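Local coordinates for protein 4-amino-4-deoxy-L-arabinose transferase or related glycosyltransferases of PMT family (Cupriavidus metallidurans, PDB 5EZM) that probably transfers 4-amino-4-deoxy-L-arabinose from a polyprenyl-phosphate carrier to lipid A, as a zinc-containing integral membrane glycosyltransferase of the GT-C fold, at residues Tyr62-Arg67 with Leu493-Arg498; Ile78-Leu83 with Leu489-Pro494. All blocks are in the same frame, centred on the assembly; numbering follows the deposited sequence.

Overall arrangement
Both contacts are largely buried and fasten an N-terminal layer of the chain to helix 493-497, which lies in the region of the C-terminal family domain; their centres are about 7 Å apart. Contact 1 is helix against helix: 62-67 from helix 58-72 meets 493-498 through an aromatic ring and the Glu-64/Arg-67 salt bridge, which is closed within helix 58-72, and its one exposed touching residue is Arg-498. Contact 2 sets the hairpin 78-83 against the loop 489-494 leading into helix 493-497, and is more polar, with a direct hydrogen bond and a bridging water. The two share Leu-493 and Pro-494, and Ile-65 packs on Tyr-80 between them. Contact 2 lies nearer the zinc site.

Contact 1: residues Tyr62-Arg67 with Leu493-Arg498; sequences YAEISR and LPFYLR
Phe-495 lays one face of its ring against Ala-63: CB of Ala-63 stands 4.2 Å from the ring centroid and 24° off the normal, a CH-pi contact offset toward the rim. CG of Phe-495 is anti to the backbone N, and the ring reaches the other helix, where its CE1 also lies 3.6 Å from Ala-63 O. Leu-54 touches both side chains.

The charged side chains find their bonds within their own segments. Arg-67 grips Glu-64 side-on: NE gives OE1 a nearly straight bond of 2.8 Å (N-H...O 167°), while NH1 meets the syn lone pair of OE2. Arg-498 C lies over one face of this guanidinium, 3.8 Å from Arg-67 NH2. Glu-64 OE1 comes to 3.2 Å from Phe-495 CA, near the ring plane. Over the other ring face, Arg-498 NH1 bonds Phe-495 O at 2.9 Å, from the residue whose positive phi closes the helix in a Schellman motif.

Away from the annotated sites, helix 58-72 thus packs on helix 493-497 of the C-terminal domain range, the short segments at 42°. Glu-64, with Glu-68 close by, probably offsets the charge of Arg-67, whose NE is 6.0 Å from Arg-498 NE.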
loop_
_atom_site.group_PDB
_atom_site.type_symbol
_atom_site.label_atom_id
_atom_site.label_comp_id
_atom_site.label_asym_id
_atom_site.label_seq_id
_atom_site.Cartn_x
_atom_site.Cartn_y
_atom_site.Cartn_z
ATOM N N TYR A 62 -1.582 -10.099 -2.902
ATOM C CA TYR A 62 -2.142 -10.151 -1.557
ATOM C C TYR A 62 -3.626 -10.497 -1.583
ATOM O O TYR A 62 -4.113 -11.195 -0.682
ATOM C CB TYR A 62 -1.877 -8.829 -0.838
ATOM C CG TYR A 62 -0.396 -8.552 -0.720
ATOM C CD1 TYR A 62 0.469 -9.522 -0.227
ATOM C CD2 TYR A 62 0.144 -7.346 -1.142
ATOM C CE1 TYR A 62 1.825 -9.290 -0.132
ATOM C CE2 TYR A 62 1.507 -7.103 -1.052
ATOM C CZ TYR A 62 2.342 -8.080 -0.546
ATOM O OH TYR A 62 3.695 -7.847 -0.451
ATOM N N ALA A 63 -4.353 -10.053 -2.614
ATOM C CA ALA A 63 -5.757 -10.435 -2.721
ATOM C C ALA A 63 -5.902 -11.940 -2.900
ATOM O O ALA A 63 -6.819 -12.556 -2.340
ATOM C CB ALA A 63 -6.424 -9.691 -3.875
ATOM N N GLU A 64 -4.990 -12.553 -3.660
ATOM C CA GLU A 64 -5.075 -13.985 -3.931
ATOM C C GLU A 64 -4.586 -14.812 -2.751
ATOM O O GLU A 64 -5.209 -15.821 -2.406
ATOM C CB GLU A 64 -4.279 -14.341 -5.186
ATOM C CG GLU A 64 -4.099 -15.844 -5.394
ATOM C CD GLU A 64 -5.415 -16.592 -5.584
ATOM O OE1 GLU A 64 -6.444 -15.950 -5.878
ATOM O OE2 GLU A 64 -5.420 -17.831 -5.447
ATOM N N ILE A 65 -3.467 -14.421 -2.140
ATOM C CA ILE A 65 -3.030 -15.081 -0.912
ATOM C C ILE A 65 -4.156 -15.069 0.111
ATOM O O ILE A 65 -4.499 -16.098 0.704
ATOM C CB ILE A 65 -1.761 -14.409 -0.362
ATOM C CG1 ILE A 65 -0.564 -14.717 -1.262
ATOM C CG2 ILE A 65 -1.494 -14.870 1.056
ATOM C CD1 ILE A 65 0.692 -13.962 -0.896
ATOM N N SER A 66 -4.768 -13.900 0.308
ATOM C CA SER A 66 -5.876 -13.812 1.251
ATOM C C SER A 66 -7.046 -14.681 0.814
ATOM O O SER A 66 -7.720 -15.287 1.654
ATOM C CB SER A 66 -6.308 -12.359 1.413
ATOM O OG SER A 66 -5.284 -11.613 2.043
ATOM N N ARG A 67 -7.304 -14.763 -0.494
ATOM C CA ARG A 67 -8.364 -15.648 -0.967
ATOM C C ARG A 67 -8.079 -17.096 -0.586
ATOM O O ARG A 67 -8.958 -17.802 -0.082
ATOM C CB ARG A 67 -8.536 -15.524 -2.481
ATOM C CG ARG A 67 -9.712 -16.336 -3.014
ATOM C CD ARG A 67 -9.677 -16.475 -4.529
ATOM N NE ARG A 67 -8.618 -17.375 -4.976
ATOM C CZ ARG A 67 -8.737 -18.697 -5.024
ATOM N NH1 ARG A 67 -7.725 -19.441 -5.448
ATOM N NH2 ARG A 67 -9.868 -19.276 -4.645
ATOM N N LEU A 493 -4.861 -12.790 -12.771
ATOM C CA LEU A 493 -5.810 -13.698 -13.411
ATOM C C LEU A 493 -6.232 -14.864 -12.521
ATOM O O LEU A 493 -7.435 -15.185 -12.511
ATOM C CB LEU A 493 -5.232 -14.211 -14.737
ATOM C CG LEU A 493 -6.158 -15.117 -15.554
ATOM C CD1 LEU A 493 -7.389 -14.352 -16.000
ATOM C CD2 LEU A 493 -5.428 -15.696 -16.748
ATOM N N PRO A 494 -5.342 -15.536 -11.777
ATOM C CA PRO A 494 -5.829 -16.607 -10.890
ATOM C C PRO A 494 -6.844 -16.128 -9.866
ATOM O O PRO A 494 -7.785 -16.869 -9.554
ATOM C CB PRO A 494 -4.545 -17.136 -10.228
ATOM C CG PRO A 494 -3.489 -16.142 -10.538
ATOM C CD PRO A 494 -3.871 -15.505 -11.824
ATOM N N PHE A 495 -6.695 -14.906 -9.343
ATOM C CA PHE A 495 -7.695 -14.376 -8.422
ATOM C C PHE A 495 -9.052 -14.265 -9.098
ATOM O O PHE A 495 -10.069 -14.703 -8.549
ATOM C CB PHE A 495 -7.264 -13.010 -7.884
ATOM C CG PHE A 495 -8.310 -12.339 -7.022
ATOM C CD1 PHE A 495 -8.423 -12.651 -5.675
ATOM C CD2 PHE A 495 -9.177 -11.398 -7.558
ATOM C CE1 PHE A 495 -9.383 -12.032 -4.879
ATOM C CE2 PHE A 495 -10.138 -10.775 -6.770
ATOM C CZ PHE A 495 -10.241 -11.091 -5.430
ATOM N N TYR A 496 -9.088 -13.672 -10.294
ATOM C CA TYR A 496 -10.361 -13.505 -10.988
ATOM C C TYR A 496 -10.956 -14.841 -11.410
ATOM O O TYR A 496 -12.179 -14.954 -11.546
ATOM C CB TYR A 496 -10.190 -12.583 -12.193
ATOM C CG TYR A 496 -10.110 -11.133 -11.795
ATOM C CD1 TYR A 496 -11.251 -10.435 -11.426
ATOM C CD2 TYR A 496 -8.892 -10.461 -11.771
ATOM C CE1 TYR A 496 -11.188 -9.109 -11.050
ATOM C CE2 TYR A 496 -8.819 -9.128 -11.396
ATOM C CZ TYR A 496 -9.972 -8.462 -11.036
ATOM O OH TYR A 496 -9.913 -7.142 -10.662
ATOM N N LEU A 497 -10.121 -15.862 -11.608
ATOM C CA LEU A 497 -10.635 -17.188 -11.925
ATOM C C LEU A 497 -11.037 -17.982 -10.691
ATOM O O LEU A 497 -11.680 -19.029 -10.838
ATOM C CB LEU A 497 -9.594 -17.978 -12.722
ATOM C CG LEU A 497 -9.372 -17.499 -14.154
ATOM C CD1 LEU A 497 -8.207 -18.234 -14.783
ATOM C CD2 LEU A 497 -10.635 -17.686 -14.975
ATOM N N ARG A 498 -10.693 -17.507 -9.493
ATOM C CA ARG A 498 -10.847 -18.277 -8.260
ATOM C C ARG A 498 -10.194 -19.648 -8.415
ATOM O O ARG A 498 -10.768 -20.686 -8.080
ATOM C CB ARG A 498 -12.322 -18.409 -7.864
ATOM C CG ARG A 498 -13.162 -17.146 -8.034
ATOM C CD ARG A 498 -12.819 -16.098 -6.997
ATOM N NE ARG A 498 -13.854 -15.071 -6.872
ATOM C CZ ARG A 498 -13.781 -13.854 -7.407
ATOM N NH1 ARG A 498 -12.715 -13.500 -8.114
ATOM N NH2 ARG A 498 -14.771 -12.987 -7.230
#

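Contact 2: residues Ile78-Leu83 with Leu489-Pro494; sequences IRYNAL and LDHTLP
Tyr-80 and His-491 meet through the phenol oxygen: Tyr-80 OH is 2.6 Å from His-491 ND1, a hydrogen bond in which either could be the donor. The oxygen approaches the imidazole at its edge, near the ring plane, and ND1 likewise lies near the plane of the phenol. The planes are only 15° apart and the rings meet rim to rim, with centroids 5.8 Å apart, so this is not a stack. CG of Tyr-80 is anti to its own amide nitrogen (chi1 -172°), carrying the hydroxyl across to the loop. His-491 takes the other course, with CG beside the backbone N (chi1 -68°), and the end of its side chain comes nearer the hairpin than its CB direction suggests.

Asn-81 follows within the type I' turn from Tyr-80 to Leu-83. Its ND2 lies over one face of the Tyr-80 ring, offset toward the rim, and donates to a water at 3.0 Å. That water donates to Asp-490 O (2.9 Å) and has a weak bond with Tyr-80 OH, so it links both hairpin side chains to the loop backbone. The other end of the amide, OD1, accepts from Leu-501 N and packs 3.8 Å from Pro-494 CB.

Leu-489 CD2 makes the apolar contact with Tyr-80 CE2 at 4.2 Å, while CD1 lies against the amide nitrogen of Asn-81. Asp-490 OD2 accepts from Thr-492 N and Leu-493 N, capping the helix start, while OD1 forms a salt bridge with Arg-565.

Arg-61 of helix 58-72 touches both the Tyr-80 and His-491 side chains. The loop packs against the hairpin and also against strands 502-504 and 539-542: Asp-490 and Leu-493 rest on Val-541, and Met-503 is touched by both Leu-489 and Leu-83.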
loop_
_atom_site.group_PDB
_atom_site.type_symbol
_atom_site.label_atom_id
_atom_site.label_comp_id
_atom_site.label_asym_id
_atom_site.label_seq_id
_atom_site.Cartn_x
_atom_site.Cartn_y
_atom_site.Cartn_z
ATOM N N ILE A 78 1.099 -19.444 5.270
ATOM C CA ILE A 78 0.729 -18.603 4.139
ATOM C C ILE A 78 1.062 -19.318 2.835
ATOM O O ILE A 78 2.136 -19.918 2.689
ATOM C CB ILE A 78 1.448 -17.245 4.228
ATOM C CG1 ILE A 78 1.076 -16.527 5.523
ATOM C CG2 ILE A 78 1.114 -16.374 3.031
ATOM C CD1 ILE A 78 1.889 -15.272 5.769
ATOM N N ARG A 79 0.138 -19.264 1.879
ATOM C CA ARG A 79 0.329 -19.902 0.585
ATOM C C ARG A 79 -0.074 -18.963 -0.541
ATOM O O ARG A 79 -1.035 -18.196 -0.416
ATOM C CB ARG A 79 -0.461 -21.210 0.487
ATOM C CG ARG A 79 0.118 -22.325 1.338
ATOM C CD ARG A 79 -0.515 -23.669 1.025
ATOM N NE ARG A 79 0.037 -24.719 1.872
ATOM C CZ ARG A 79 1.076 -25.476 1.538
ATOM N NH1 ARG A 79 1.672 -25.306 0.365
ATOM N NH2 ARG A 79 1.519 -26.404 2.375
ATOM N N TYR A 80 0.678 -19.023 -1.637
ATOM C CA TYR A 80 0.415 -18.236 -2.837
ATOM C C TYR A 80 0.394 -19.206 -4.010
ATOM O O TYR A 80 1.427 -19.797 -4.351
ATOM C CB TYR A 80 1.475 -17.147 -3.029
ATOM C CG TYR A 80 1.179 -16.151 -4.133
ATOM C CD1 TYR A 80 -0.126 -15.827 -4.478
ATOM C CD2 TYR A 80 2.210 -15.541 -4.837
ATOM C CE1 TYR A 80 -0.398 -14.912 -5.487
ATOM C CE2 TYR A 80 1.949 -14.630 -5.852
ATOM C CZ TYR A 80 0.642 -14.319 -6.174
ATOM O OH TYR A 80 0.377 -13.414 -7.183
ATOM N N ASN A 81 -0.784 -19.376 -4.613
ATOM C CA ASN A 81 -1.005 -20.377 -5.654
ATOM C C ASN A 81 -0.635 -21.770 -5.145
ATOM O O ASN A 81 0.125 -22.511 -5.775
ATOM C CB ASN A 81 -0.248 -20.016 -6.932
ATOM C CG ASN A 81 -0.731 -18.707 -7.532
ATOM O OD1 ASN A 81 -1.719 -18.675 -8.267
ATOM N ND2 ASN A 81 -0.043 -17.614 -7.210
ATOM N N ALA A 82 -1.172 -22.104 -3.970
ATOM C CA ALA A 82 -1.041 -23.415 -3.345
ATOM C C ALA A 82 0.381 -23.671 -2.860
ATOM O O ALA A 82 0.662 -24.733 -2.297
ATOM C CB ALA A 82 -1.488 -24.525 -4.304
ATOM N N LEU A 83 1.278 -22.706 -3.043
ATOM C CA LEU A 83 2.675 -22.867 -2.672
ATOM C C LEU A 83 3.026 -21.979 -1.486
ATOM O O LEU A 83 2.526 -20.858 -1.361
ATOM C CB LEU A 83 3.600 -22.538 -3.846
ATOM C CG LEU A 83 3.423 -23.390 -5.096
ATOM C CD1 LEU A 83 4.325 -22.860 -6.192
ATOM C CD2 LEU A 83 3.727 -24.847 -4.791
ATOM N N LEU A 489 4.301 -15.924 -13.648
ATOM C CA LEU A 489 3.584 -15.794 -12.384
ATOM C C LEU A 489 2.540 -14.703 -12.579
ATOM O O LEU A 489 2.778 -13.529 -12.293
ATOM C CB LEU A 489 4.534 -15.476 -11.235
ATOM C CG LEU A 489 3.889 -15.331 -9.854
ATOM C CD1 LEU A 489 2.961 -16.503 -9.565
ATOM C CD2 LEU A 489 4.954 -15.201 -8.768
ATOM N N ASP A 490 1.379 -15.096 -13.092
ATOM C CA ASP A 490 0.280 -14.156 -13.259
ATOM C C ASP A 490 -0.295 -13.813 -11.890
ATOM O O ASP A 490 -0.740 -14.701 -11.156
ATOM C CB ASP A 490 -0.793 -14.746 -14.167
ATOM C CG ASP A 490 -1.651 -13.683 -14.814
ATOM O OD1 ASP A 490 -1.985 -13.842 -16.005
ATOM O OD2 ASP A 490 -1.987 -12.685 -14.140
ATOM N N HIS A 491 -0.282 -12.530 -11.541
ATOM C CA HIS A 491 -0.670 -12.118 -10.200
ATOM C C HIS A 491 -2.144 -11.756 -10.071
ATOM O O HIS A 491 -2.644 -11.672 -8.944
ATOM C CB HIS A 491 0.175 -10.927 -9.751
ATOM C CG HIS A 491 1.618 -11.257 -9.526
ATOM N ND1 HIS A 491 2.062 -11.920 -8.402
ATOM C CD2 HIS A 491 2.717 -11.005 -10.274
ATOM C CE1 HIS A 491 3.374 -12.063 -8.467
ATOM N NE2 HIS A 491 3.796 -11.514 -9.594
ATOM N N THR A 492 -2.850 -11.543 -11.176
ATOM C CA THR A 492 -4.236 -11.095 -11.115
ATOM C C THR A 492 -5.226 -12.085 -11.700
ATOM O O THR A 492 -6.338 -12.211 -11.179
ATOM C CB THR A 492 -4.387 -9.753 -11.836
ATOM O OG1 THR A 492 -3.933 -9.884 -13.188
ATOM C CG2 THR A 492 -3.573 -8.680 -11.132
ATOM N N LEU A 493 -4.861 -12.790 -12.771
ATOM C CA LEU A 493 -5.810 -13.698 -13.411
ATOM C C LEU A 493 -6.232 -14.864 -12.521
ATOM O O LEU A 493 -7.435 -15.185 -12.511
ATOM C CB LEU A 493 -5.232 -14.211 -14.737
ATOM C CG LEU A 493 -6.158 -15.117 -15.554
ATOM C CD1 LEU A 493 -7.389 -14.352 -16.000
ATOM C CD2 LEU A 493 -5.428 -15.696 -16.748
ATOM N N PRO A 494 -5.342 -15.536 -11.777
ATOM C CA PRO A 494 -5.829 -16.607 -10.890
ATOM C C PRO A 494 -6.844 -16.128 -9.866
ATOM O O PRO A 494 -7.785 -16.869 -9.554
ATOM C CB PRO A 494 -4.545 -17.136 -10.228
ATOM C CG PRO A 494 -3.489 -16.142 -10.538
ATOM C CD PRO A 494 -3.871 -15.505 -11.824
HETATM O O HOH W 1 -1.401 -15.238 -8.408
#